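PDB 1V43: sugar-binding transport ATP-binding protein from Pyrococcus horikoshii, which probably hydrolyses ATP as the nucleotide-binding subunit of an ABC transporter that drives sugar uptake. Local coordinates for residues R147-V152 with V178-E183; A126-I131 with Q188-V193. All blocks are in the same frame, centred on the assembly; numbering follows the deposited sequence.

In the fold
Following the chain from the N terminus, helix 115-128 and the residues that follow it, up to Ile-131, open contact 2. The chain then runs into helix 147-156, where contact 1 opens, and on through strand 162-166 into helix 174-191. Residues 178-183 of that long helix close contact 1; its end, at 188-193, closes contact 2 just before strand 194-199. Contact 1 is therefore nested inside the loop of contact 2, their centres about 11 Å apart. Together they lay helix 174-191 against two consecutive earlier helices. Arg-149 joins the two sites directly, reaching from contact 1 to the residues just after helix 115-128.

Contact 1: R147-V152 with V178-E183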
ATOM      1  N   ARG A 147     -10.900 -19.966   4.315  1.00 62.55           N
ATOM      2  CA  ARG A 147      -9.990 -21.080   4.519  1.00 58.28           C
ATOM      3  C   ARG A 147      -8.890 -20.533   5.422  1.00 53.42           C
ATOM      4  O   ARG A 147      -8.150 -21.287   6.058  1.00 52.85           O
ATOM      5  CB  ARG A 147      -9.395 -21.530   3.179  1.00 65.97           C
ATOM      6  CG  ARG A 147      -8.929 -22.994   3.121  1.00 70.66           C
ATOM      7  CD  ARG A 147      -7.913 -23.348   4.205  1.00 75.57           C
ATOM      8  NE  ARG A 147      -7.445 -24.728   4.083  1.00 85.23           N
ATOM      9  CZ  ARG A 147      -6.676 -25.347   4.978  1.00 86.42           C
ATOM     10  NH1 ARG A 147      -6.283 -24.715   6.075  1.00 86.24           N
ATOM     11  NH2 ARG A 147      -6.295 -26.601   4.770  1.00 88.90           N
ATOM     12  N   GLN A 148      -8.786 -19.208   5.468  1.00 49.76           N
ATOM     13  CA  GLN A 148      -7.782 -18.563   6.300  1.00 50.55           C
ATOM     14  C   GLN A 148      -8.122 -18.832   7.763  1.00 43.89           C
ATOM     15  O   GLN A 148      -7.286 -19.300   8.539  1.00 37.15           O
ATOM     16  CB  GLN A 148      -7.766 -17.057   6.043  1.00 51.37           C
ATOM     17  CG  GLN A 148      -6.566 -16.351   6.663  1.00 62.21           C
ATOM     18  CD  GLN A 148      -5.237 -16.879   6.150  1.00 61.68           C
ATOM     19  OE1 GLN A 148      -4.979 -16.871   4.943  1.00 61.87           O
ATOM     20  NE2 GLN A 148      -4.386 -17.341   7.066  1.00 62.59           N
ATOM     21  N   ARG A 149      -9.369 -18.554   8.118  1.00 40.78           N
ATOM     22  CA  ARG A 149      -9.850 -18.755   9.473  1.00 39.75           C
ATOM     23  C   ARG A 149      -9.685 -20.203   9.930  1.00 41.61           C
ATOM     24  O   ARG A 149      -9.411 -20.461  11.105  1.00 44.23           O
ATOM     25  CB  ARG A 149     -11.315 -18.329   9.555  1.00 39.53           C
ATOM     26  CG  ARG A 149     -11.558 -16.946   8.973  1.00 42.41           C
ATOM     27  CD  ARG A 149     -12.141 -15.960   9.978  1.00 43.75           C
ATOM     28  NE  ARG A 149     -13.518 -16.280  10.337  1.00 58.00           N
ATOM     29  CZ  ARG A 149     -14.549 -16.199   9.502  1.00 61.75           C
ATOM     30  NH1 ARG A 149     -14.360 -15.802   8.252  1.00 59.70           N
ATOM     31  NH2 ARG A 149     -15.769 -16.518   9.915  1.00 61.29           N
ATOM     32  N   VAL A 150      -9.835 -21.147   9.003  1.00 41.79           N
ATOM     33  CA  VAL A 150      -9.704 -22.564   9.332  1.00 35.77           C
ATOM     34  C   VAL A 150      -8.279 -22.882   9.736  1.00 38.10           C
ATOM     35  O   VAL A 150      -8.042 -23.643  10.674  1.00 41.54           O
ATOM     36  CB  VAL A 150     -10.082 -23.470   8.131  1.00 41.08           C
ATOM     37  CG1 VAL A 150      -9.933 -24.942   8.525  1.00 38.54           C
ATOM     38  CG2 VAL A 150     -11.508 -23.168   7.672  1.00 37.42           C
ATOM     39  N   ALA A 151      -7.327 -22.299   9.014  1.00 39.95           N
ATOM     40  CA  ALA A 151      -5.912 -22.511   9.300  1.00 36.46           C
ATOM     41  C   ALA A 151      -5.573 -22.032  10.709  1.00 31.55           C
ATOM     42  O   ALA A 151      -4.806 -22.676  11.430  1.00 32.48           O
ATOM     43  CB  ALA A 151      -5.043 -21.763   8.260  1.00 34.04           C
ATOM     44  N   VAL A 152      -6.145 -20.898  11.107  1.00 29.55           N
ATOM     45  CA  VAL A 152      -5.877 -20.366  12.443  1.00 28.35           C
ATOM     46  C   VAL A 152      -6.490 -21.242  13.524  1.00 28.38           C
ATOM     47  O   VAL A 152      -5.852 -21.491  14.542  1.00 33.27           O
ATOM     48  CB  VAL A 152      -6.421 -18.940  12.618  1.00 25.90           C
ATOM     49  CG1 VAL A 152      -6.161 -18.467  14.036  1.00 20.78           C
ATOM     50  CG2 VAL A 152      -5.772 -18.006  11.614  1.00 29.19           C
ATOM     51  N   VAL A 178      -6.622  -6.882   5.583  1.00 27.00           N
ATOM     52  CA  VAL A 178      -6.951  -6.049   6.730  1.00 29.55           C
ATOM     53  C   VAL A 178      -7.932  -6.760   7.649  1.00 34.17           C
ATOM     54  O   VAL A 178      -7.779  -6.729   8.873  1.00 31.98           O
ATOM     55  CB  VAL A 178      -7.526  -4.668   6.297  1.00 29.91           C
ATOM     56  CG1 VAL A 178      -8.191  -3.980   7.482  1.00 33.24           C
ATOM     57  CG2 VAL A 178      -6.390  -3.765   5.800  1.00 29.29           C
ATOM     58  N   ALA A 179      -8.936  -7.407   7.058  1.00 28.76           N
ATOM     59  CA  ALA A 179      -9.923  -8.149   7.835  1.00 31.94           C
ATOM     60  C   ALA A 179      -9.237  -9.266   8.645  1.00 30.06           C
ATOM     61  O   ALA A 179      -9.595  -9.512   9.793  1.00 30.59           O
ATOM     62  CB  ALA A 179     -10.995  -8.740   6.902  1.00 31.00           C
ATOM     63  N   MET A 180      -8.258  -9.938   8.043  1.00 31.43           N
ATOM     64  CA  MET A 180      -7.524 -11.001   8.734  1.00 31.39           C
ATOM     65  C   MET A 180      -6.639 -10.444   9.878  1.00 31.55           C
ATOM     66  O   MET A 180      -6.582 -11.035  10.959  1.00 33.23           O
ATOM     67  CB  MET A 180      -6.658 -11.795   7.747  1.00 22.49           C
ATOM     68  CG  MET A 180      -7.405 -12.839   6.912  1.00 31.74           C
ATOM     69  SD  MET A 180      -8.599 -13.853   7.851  1.00 38.15           S
ATOM     70  CE  MET A 180      -7.529 -14.634   9.031  1.00 29.63           C
ATOM     71  N   ARG A 181      -5.954  -9.323   9.643  1.00 28.98           N
ATOM     72  CA  ARG A 181      -5.121  -8.712  10.685  1.00 23.82           C
ATOM     73  C   ARG A 181      -5.972  -8.496  11.922  1.00 28.58           C
ATOM     74  O   ARG A 181      -5.615  -8.932  13.015  1.00 31.21           O
ATOM     75  CB  ARG A 181      -4.567  -7.365  10.228  1.00 23.72           C
ATOM     76  CG  ARG A 181      -3.482  -7.471   9.177  1.00 24.38           C
ATOM     77  CD  ARG A 181      -3.142  -6.128   8.597  1.00 21.88           C
ATOM     78  NE  ARG A 181      -2.269  -6.268   7.442  1.00 29.79           N
ATOM     79  CZ  ARG A 181      -2.123  -5.328   6.516  1.00 29.64           C
ATOM     80  NH1 ARG A 181      -2.797  -4.185   6.623  1.00 24.00           N
ATOM     81  NH2 ARG A 181      -1.326  -5.532   5.478  1.00 22.71           N
ATOM     82  N   ALA A 182      -7.109  -7.832  11.738  1.00 27.79           N
ATOM     83  CA  ALA A 182      -8.022  -7.563  12.838  1.00 28.89           C
ATOM     84  C   ALA A 182      -8.504  -8.858  13.478  1.00 27.05           C
ATOM     85  O   ALA A 182      -8.541  -8.974  14.701  1.00 28.37           O
ATOM     86  CB  ALA A 182      -9.217  -6.748  12.347  1.00 35.18           C
ATOM     87  N   GLU A 183      -8.902  -9.818  12.654  1.00 26.36           N
ATOM     88  CA  GLU A 183      -9.377 -11.106  13.156  1.00 22.30           C
ATOM     89  C   GLU A 183      -8.300 -11.775  14.035  1.00 20.27           C
ATOM     90  O   GLU A 183      -8.550 -12.124  15.174  1.00 24.63           O
ATOM     91  CB  GLU A 183      -9.721 -12.005  11.968  1.00 25.34           C
ATOM     92  CG  GLU A 183     -10.219 -13.390  12.329  1.00 38.13           C
ATOM     93  CD  GLU A 183     -11.483 -13.359  13.151  1.00 43.58           C
ATOM     94  OE1 GLU A 183     -12.193 -12.328  13.108  1.00 46.64           O
ATOM     95  OE2 GLU A 183     -11.776 -14.371  13.832  1.00 50.38           O
TER
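The helical segments 147-152 and 178-183 run roughly parallel, 26° apart with their axes 11.4 Å from each other, and come nearest at Gln-148 and Met-180, whose CA atoms are 7.9 Å apart. This is part of the ABC ATPase fold: the first helix directly follows the LSGGQ signature sequence, which ends at Gln-146, and the second lies in the beta-alpha-beta crossover from strand 162-166 to strand 194-199. With the axes this far apart, side chains must bridge the space. Met-180 does most of it, its bent chain passing obliquely across the aliphatic part of Gln-148. Met-180 SD sits 3.4 Å from Gln-148 CG and 3.8 Å from Gln-148 CB; the placement of the methionine methyl is doubtful. A serine at this position would stop short of the opposite helix, and the CB and CG of Gln-148 would probably face a gap where the sulfur now packs. On the far side of helix 174-191, Val-178 and Ala-182 pack on Glu-318 and Phe-316 of the second subunit. Farther along, Glu-183 holds its CG anti to the backbone N (chi1 179°), which carries the side chain toward 147-152, where it crosses Arg-149 at about a right angle. Arg-149 CD lies 4.0 Å from Glu-183 CG. The guanidinium and carboxylate planes are turned 60° apart, and Arg-149 NE stays 4.3 Å from Glu-183 OE2, opposite charges close together but beyond a salt bridge. The guanidinium is held instead by three bonds from elsewhere, which together fix its rotation: NH1 bonds to Gln-146 OE1, NE to the backbone carbonyl Leu-129 O, and NH2 to Gln-130 O.

Contact 2: A126-I131 with Q188-V193; sequences AELLQI and QQKLKV
Lys-190 makes the first crossing from 188-193, stretching over the side of Leu-128 with its chain extended throughout. Its CG lies anti to the backbone N (chi1 -170°), which sends the chain toward helix 115-128, and Leu-128 CD2 ends up 3.5 Å from Lys-190 NZ. The ammonium also comes near Glu-127, which meets the lysine at about a right angle, but the 4.1 Å from Glu-127 OE1 to Lys-190 NZ is too long for a salt bridge. Next, Leu-191 offers CD2 to the other methyl of Leu-128, CD1, at 3.9 Å. The two methyls of Leu-128 are thus shared out, CD2 against Lys-190 and CD1 against Leu-191, and Leu-128 also packs on Leu-187 and Ile-156. Lys-190 and Leu-191 both touch a crystal neighbour as well, which may influence their poses. Lys-192 leaves the helix with positive phi, its NZ bonded to Gly-37 O, and Val-193 leads into strand 194-199. The facing helix ends in a Schellman motif, with Ile-131 N bonded to Ala-126 O at 2.9 Å. Joining two helix C-terminal ends at the surface, the contact rests chiefly on methyl and methylene packing, and the loose charge pair probably adds little.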
ATOM      1  N   ALA A 126     -13.469 -23.612  16.659  1.00 24.77           N
ATOM      2  CA  ALA A 126     -14.375 -23.225  15.589  1.00 26.04           C
ATOM      3  C   ALA A 126     -15.224 -22.027  16.008  1.00 28.90           C
ATOM      4  O   ALA A 126     -15.471 -21.112  15.211  1.00 28.28           O
ATOM      5  CB  ALA A 126     -15.265 -24.414  15.205  1.00 24.66           C
ATOM      6  N   GLU A 127     -15.671 -22.025  17.260  1.00 26.27           N
ATOM      7  CA  GLU A 127     -16.477 -20.917  17.748  1.00 23.73           C
ATOM      8  C   GLU A 127     -15.612 -19.648  17.803  1.00 25.64           C
ATOM      9  O   GLU A 127     -16.058 -18.568  17.407  1.00 28.76           O
ATOM     10  CB  GLU A 127     -17.055 -21.253  19.131  1.00 24.58           C
ATOM     11  CG  GLU A 127     -18.034 -20.219  19.708  1.00 30.95           C
ATOM     12  CD  GLU A 127     -17.355 -18.899  20.104  1.00 44.17           C
ATOM     13  OE1 GLU A 127     -16.253 -18.943  20.705  1.00 40.85           O
ATOM     14  OE2 GLU A 127     -17.929 -17.818  19.831  1.00 37.52           O
ATOM     15  N   LEU A 128     -14.374 -19.792  18.273  1.00 22.72           N
ATOM     16  CA  LEU A 128     -13.442 -18.673  18.381  1.00 25.50           C
ATOM     17  C   LEU A 128     -13.157 -18.021  17.037  1.00 27.82           C
ATOM     18  O   LEU A 128     -12.966 -16.816  16.965  1.00 22.38           O
ATOM     19  CB  LEU A 128     -12.124 -19.124  19.019  1.00 20.76           C
ATOM     20  CG  LEU A 128     -12.197 -19.246  20.539  1.00 23.68           C
ATOM     21  CD1 LEU A 128     -10.950 -19.896  21.079  1.00 23.30           C
ATOM     22  CD2 LEU A 128     -12.389 -17.868  21.132  1.00 22.03           C
ATOM     23  N   LEU A 129     -13.124 -18.820  15.976  1.00 26.34           N
ATOM     24  CA  LEU A 129     -12.879 -18.285  14.646  1.00 26.02           C
ATOM     25  C   LEU A 129     -14.189 -17.984  13.896  1.00 27.40           C
ATOM     26  O   LEU A 129     -14.172 -17.556  12.745  1.00 27.81           O
ATOM     27  CB  LEU A 129     -12.022 -19.270  13.850  1.00 25.29           C
ATOM     28  CG  LEU A 129     -10.487 -19.224  13.980  1.00 23.22           C
ATOM     29  CD1 LEU A 129      -9.992 -17.892  13.440  1.00 19.38           C
ATOM     30  CD2 LEU A 129     -10.046 -19.433  15.433  1.00 19.78           C
ATOM     31  N   GLN A 130     -15.323 -18.205  14.559  1.00 32.18           N
ATOM     32  CA  GLN A 130     -16.632 -17.976  13.954  1.00 32.30           C
ATOM     33  C   GLN A 130     -16.815 -18.799  12.682  1.00 31.43           C
ATOM     34  O   GLN A 130     -17.327 -18.312  11.675  1.00 28.68           O
ATOM     35  CB  GLN A 130     -16.825 -16.483  13.648  1.00 40.03           C
ATOM     36  CG  GLN A 130     -17.037 -15.628  14.890  1.00 48.34           C
ATOM     37  CD  GLN A 130     -16.413 -14.247  14.756  1.00 64.60           C
ATOM     38  OE1 GLN A 130     -15.197 -14.117  14.571  1.00 66.45           O
ATOM     39  NE2 GLN A 130     -17.242 -13.206  14.849  1.00 63.48           N
ATOM     40  N   ILE A 131     -16.377 -20.048  12.721  1.00 31.45           N
ATOM     41  CA  ILE A 131     -16.537 -20.919  11.566  1.00 30.63           C
ATOM     42  C   ILE A 131     -17.312 -22.182  11.942  1.00 27.63           C
ATOM     43  O   ILE A 131     -17.255 -23.171  11.223  1.00 32.04           O
ATOM     44  CB  ILE A 131     -15.167 -21.334  10.976  1.00 29.93           C
ATOM     45  CG1 ILE A 131     -14.259 -21.848  12.095  1.00 24.78           C
ATOM     46  CG2 ILE A 131     -14.523 -20.156  10.234  1.00 26.78           C
ATOM     47  CD1 ILE A 131     -13.019 -22.557  11.602  1.00 23.15           C
ATOM     48  N   GLN A 188      -6.060 -13.182  19.435  1.00 22.86           N
ATOM     49  CA  GLN A 188      -4.916 -13.267  20.334  1.00 23.85           C
ATOM     50  C   GLN A 188      -5.173 -12.517  21.638  1.00 23.96           C
ATOM     51  O   GLN A 188      -4.740 -12.971  22.689  1.00 16.19           O
ATOM     52  CB  GLN A 188      -3.645 -12.734  19.652  1.00 24.03           C
ATOM     53  CG  GLN A 188      -2.361 -12.922  20.468  1.00 18.79           C
ATOM     54  CD  GLN A 188      -2.206 -11.881  21.575  1.00 24.99           C
ATOM     55  OE1 GLN A 188      -1.503 -12.101  22.560  1.00 26.39           O
ATOM     56  NE2 GLN A 188      -2.855 -10.741  21.406  1.00 21.03           N
ATOM     57  N   GLN A 189      -5.884 -11.388  21.580  1.00 23.70           N
ATOM     58  CA  GLN A 189      -6.192 -10.613  22.793  1.00 29.23           C
ATOM     59  C   GLN A 189      -7.216 -11.341  23.643  1.00 30.24           C
ATOM     60  O   GLN A 189      -7.315 -11.127  24.850  1.00 29.05           O
ATOM     61  CB  GLN A 189      -6.747  -9.220  22.448  1.00 26.15           C
ATOM     62  CG  GLN A 189      -5.733  -8.319  21.793  1.00 30.72           C
ATOM     63  CD  GLN A 189      -6.329  -6.985  21.370  1.00 35.94           C
ATOM     64  OE1 GLN A 189      -7.400  -6.939  20.761  1.00 34.58           O
ATOM     65  NE2 GLN A 189      -5.624  -5.897  21.672  1.00 29.88           N
ATOM     66  N   LYS A 190      -8.016 -12.179  23.005  1.00 31.79           N
ATOM     67  CA  LYS A 190      -8.995 -12.937  23.757  1.00 29.53           C
ATOM     68  C   LYS A 190      -8.253 -14.106  24.423  1.00 27.17           C
ATOM     69  O   LYS A 190      -8.469 -14.419  25.592  1.00 27.22           O
ATOM     70  CB  LYS A 190     -10.092 -13.452  22.814  1.00 34.27           C
ATOM     71  CG  LYS A 190     -11.301 -14.044  23.521  1.00 46.47           C
ATOM     72  CD  LYS A 190     -12.434 -14.358  22.545  1.00 51.92           C
ATOM     73  CE  LYS A 190     -13.599 -15.030  23.266  1.00 61.04           C
ATOM     74  NZ  LYS A 190     -14.685 -15.462  22.330  1.00 67.22           N
ATOM     75  N   LEU A 191      -7.352 -14.735  23.680  1.00 21.32           N
ATOM     76  CA  LEU A 191      -6.618 -15.888  24.203  1.00 26.00           C
ATOM     77  C   LEU A 191      -5.453 -15.533  25.107  1.00 25.38           C
ATOM     78  O   LEU A 191      -5.128 -16.268  26.041  1.00 19.60           O
ATOM     79  CB  LEU A 191      -6.114 -16.754  23.043  1.00 23.15           C
ATOM     80  CG  LEU A 191      -7.201 -17.474  22.238  1.00 23.44           C
ATOM     81  CD1 LEU A 191      -6.567 -18.275  21.109  1.00 26.61           C
ATOM     82  CD2 LEU A 191      -8.019 -18.385  23.167  1.00 22.49           C
ATOM     83  N   LYS A 192      -4.849 -14.383  24.840  1.00 24.13           N
ATOM     84  CA  LYS A 192      -3.683 -13.936  25.579  1.00 27.26           C
ATOM     85  C   LYS A 192      -2.567 -14.955  25.432  1.00 28.45           C
ATOM     86  O   LYS A 192      -1.774 -15.133  26.360  1.00 32.16           O
ATOM     87  CB  LYS A 192      -3.997 -13.718  27.069  1.00 24.28           C
ATOM     88  CG  LYS A 192      -4.877 -12.505  27.354  1.00 28.58           C
ATOM     89  CD  LYS A 192      -4.357 -11.256  26.654  1.00 37.32           C
ATOM     90  CE  LYS A 192      -2.868 -11.000  26.923  1.00 38.14           C
ATOM     91  NZ  LYS A 192      -2.347  -9.826  26.154  1.00 33.75           N
ATOM     92  N   VAL A 193      -2.519 -15.650  24.290  1.00 21.33           N
ATOM     93  CA  VAL A 193      -1.434 -16.600  24.058  1.00 21.48           C
ATOM     94  C   VAL A 193      -0.238 -15.796  23.508  1.00 22.51           C
ATOM     95  O   VAL A 193      -0.400 -15.002  22.582  1.00 24.09           O
ATOM     96  CB  VAL A 193      -1.809 -17.737  23.033  1.00 27.31           C
ATOM     97  CG1 VAL A 193      -2.179 -17.162  21.647  1.00 23.00           C
ATOM     98  CG2 VAL A 193      -0.619 -18.684  22.876  1.00 23.19           C
TER